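Side-chain contact in formate-dependent phosphoribosylglycinamide formyltransferase (Mycobacterium tuberculosis H37Rv, PDB 6KHR), which is an enzyme of the ATP-grasp superfamily whose assembly holds two copies of the chain: residues 259-264 with 318-323. Numbering follows the deposited sequence.
Sequences SWQPQK and VRSQRL
Gln261 reaches across to Ser320 and Gln321 with the two ends of its side-chain amide. Ser320 OG bonds to the backbone oxygen of Val316. Gln261 OE1, 2.8 Å from Ser320 OG, is a second acceptor competing for the same proton. Gln261 NE2 donates to Gln321 OE1 at 3.0 Å. That bond is bent, with an N-H...O angle of 144°, and the donor sits above the carbonyl plane of Gln321. NE2 also bonds to the backbone oxygen of Ala245, so two acceptors hold the amide nitrogen. The other end of the Gln321 amide, NE2, bonds weakly to Leu323 O.

Packing adds little more. The side chains of Gln261 and Gln321 cross at about a right angle, yet their amide planes are only 28° apart. Gln321 CG lies 3.4 Å from Gln261 OE1. In Gln261, CG lies anti to the backbone N (chi1 -171°) and the chain runs extended from there, which carries its amide over to the other segment.

All three touching residues are buried. Within the ATP-grasp region, the contact ties the end of strand 256-261 to the end of helix 317-320. That strand runs between strands 238-252 and 346-351 of the large antiparallel sheet. Strand 238-252 flanks the contact through Cys244 and Ile247, and Leu328 of helix 325-334 packs on Gln321.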
loop_
_atom_site.group_PDB
_atom_site.type_symbol
_atom_site.label_atom_id
_atom_site.label_comp_id
_atom_site.label_asym_id
_atom_site.label_seq_id
_atom_site.Cartn_x
_atom_site.Cartn_y
_atom_site.Cartn_z
ATOM N N SER A 259 -5.063 -9.746 -14.160
ATOM C CA SER A 259 -5.337 -8.387 -14.595
ATOM C C SER A 259 -4.017 -7.728 -14.961
ATOM O O SER A 259 -2.933 -8.247 -14.663
ATOM C CB SER A 259 -6.074 -7.573 -13.517
ATOM O OG SER A 259 -5.225 -7.270 -12.421
ATOM N N TRP A 260 -4.116 -6.563 -15.597
ATOM C CA TRP A 260 -2.950 -5.841 -16.085
ATOM C C TRP A 260 -3.402 -4.431 -16.470
ATOM O O TRP A 260 -4.576 -4.207 -16.785
ATOM C CB TRP A 260 -2.279 -6.584 -17.276
ATOM C CG TRP A 260 -3.203 -6.797 -18.477
ATOM C CD1 TRP A 260 -3.418 -5.919 -19.513
ATOM C CD2 TRP A 260 -4.048 -7.938 -18.746
ATOM N NE1 TRP A 260 -4.326 -6.444 -20.407
ATOM C CE2 TRP A 260 -4.739 -7.672 -19.964
ATOM C CE3 TRP A 260 -4.303 -9.147 -18.078
ATOM C CZ2 TRP A 260 -5.659 -8.576 -20.529
ATOM C CZ3 TRP A 260 -5.229 -10.061 -18.652
ATOM C CH2 TRP A 260 -5.880 -9.764 -19.865
ATOM N N GLN A 261 -2.449 -3.493 -16.447
ATOM C CA GLN A 261 -2.701 -2.061 -16.592
ATOM C C GLN A 261 -1.439 -1.427 -17.159
ATOM O O GLN A 261 -0.354 -1.660 -16.611
ATOM C CB GLN A 261 -3.045 -1.407 -15.255
ATOM C CG GLN A 261 -3.514 0.011 -15.367
ATOM C CD GLN A 261 -3.640 0.706 -14.011
ATOM O OE1 GLN A 261 -2.759 0.592 -13.150
ATOM N NE2 GLN A 261 -4.740 1.434 -13.817
ATOM N N PRO A 262 -1.534 -0.635 -18.230
ATOM C CA PRO A 262 -2.756 -0.308 -18.958
ATOM C C PRO A 262 -3.089 -1.283 -20.086
ATOM O O PRO A 262 -2.189 -1.834 -20.696
ATOM C CB PRO A 262 -2.441 1.074 -19.536
ATOM C CG PRO A 262 -0.948 1.063 -19.772
ATOM C CD PRO A 262 -0.359 0.032 -18.819
ATOM N N GLN A 263 -4.380 -1.492 -20.328
ATOM C CA GLN A 263 -4.855 -2.120 -21.552
ATOM C C GLN A 263 -4.953 -1.066 -22.650
ATOM O O GLN A 263 -5.643 -0.056 -22.480
ATOM C CB GLN A 263 -6.218 -2.761 -21.319
ATOM C CG GLN A 263 -6.906 -3.171 -22.617
ATOM C CD GLN A 263 -6.092 -4.192 -23.399
ATOM O OE1 GLN A 263 -5.782 -5.286 -22.889
ATOM N NE2 GLN A 263 -5.716 -3.835 -24.632
ATOM N N LYS A 264 -4.276 -1.286 -23.777
ATOM C CA LYS A 264 -4.345 -0.318 -24.869
ATOM C C LYS A 264 -5.727 -0.348 -25.532
ATOM O O LYS A 264 -6.326 -1.409 -25.733
ATOM C CB LYS A 264 -3.249 -0.580 -25.910
ATOM C CG LYS A 264 -3.398 -1.895 -26.712
ATOM C CD LYS A 264 -4.254 -1.744 -28.000
ATOM C CE LYS A 264 -5.228 -2.924 -28.184
ATOM N NZ LYS A 264 -6.411 -2.640 -29.050
ATOM N N VAL A 318 -2.117 -1.565 -6.747
ATOM C CA VAL A 318 -1.265 -1.488 -5.557
ATOM C C VAL A 318 0.180 -1.213 -5.950
ATOM O O VAL A 318 0.915 -0.546 -5.214
ATOM C CB VAL A 318 -1.404 -2.777 -4.705
ATOM C CG1 VAL A 318 -0.332 -2.852 -3.650
ATOM C CG2 VAL A 318 -2.778 -2.844 -4.043
ATOM N N ARG A 319 0.595 -1.671 -7.139
ATOM C CA ARG A 319 1.946 -1.421 -7.627
ATOM C C ARG A 319 2.027 -0.633 -8.924
ATOM O O ARG A 319 3.105 -0.112 -9.228
ATOM C CB ARG A 319 2.710 -2.743 -7.834
ATOM C CG ARG A 319 3.135 -3.438 -6.562
ATOM C CD ARG A 319 4.137 -2.571 -5.824
ATOM N NE ARG A 319 4.388 -3.066 -4.481
ATOM C CZ ARG A 319 4.869 -2.317 -3.497
ATOM N NH1 ARG A 319 5.148 -1.038 -3.720
ATOM N NH2 ARG A 319 5.071 -2.841 -2.292
ATOM N N SER A 320 0.950 -0.529 -9.704
ATOM C CA SER A 320 1.082 0.130 -11.005
ATOM C C SER A 320 0.705 1.605 -10.994
ATOM O O SER A 320 1.071 2.326 -11.931
ATOM C CB SER A 320 0.239 -0.584 -12.057
ATOM O OG SER A 320 -1.040 -0.884 -11.539
ATOM N N GLN A 321 0.003 2.077 -9.973
ATOM C CA GLN A 321 -0.379 3.480 -9.885
ATOM C C GLN A 321 0.309 4.135 -8.704
ATOM O O GLN A 321 0.567 3.483 -7.697
ATOM C CB GLN A 321 -1.898 3.657 -9.708
ATOM C CG GLN A 321 -2.747 2.935 -10.720
ATOM C CD GLN A 321 -4.136 3.503 -10.817
ATOM O OE1 GLN A 321 -4.604 3.796 -11.908
ATOM N NE2 GLN A 321 -4.809 3.662 -9.675
ATOM N N ARG A 322 0.582 5.441 -8.836
ATOM C CA ARG A 322 0.999 6.241 -7.687
ATOM C C ARG A 322 0.081 6.012 -6.484
ATOM O O ARG A 322 0.546 5.725 -5.380
ATOM C CB ARG A 322 1.033 7.724 -8.071
ATOM C CG ARG A 322 1.837 8.596 -7.131
ATOM C CD ARG A 322 1.728 10.086 -7.496
ATOM N NE ARG A 322 0.462 10.656 -7.026
ATOM C CZ ARG A 322 0.259 11.259 -5.850
ATOM N NH1 ARG A 322 1.221 11.397 -4.962
ATOM N NH2 ARG A 322 -0.938 11.737 -5.562
ATOM N N LEU A 323 -1.226 6.131 -6.679
ATOM C CA LEU A 323 -2.219 5.905 -5.625
ATOM C C LEU A 323 -3.032 4.657 -5.966
ATOM O O LEU A 323 -3.663 4.586 -7.028
ATOM C CB LEU A 323 -3.139 7.117 -5.473
ATOM C CG LEU A 323 -2.414 8.449 -5.227
ATOM C CD1 LEU A 323 -3.375 9.608 -5.019
ATOM C CD2 LEU A 323 -1.518 8.326 -4.027
#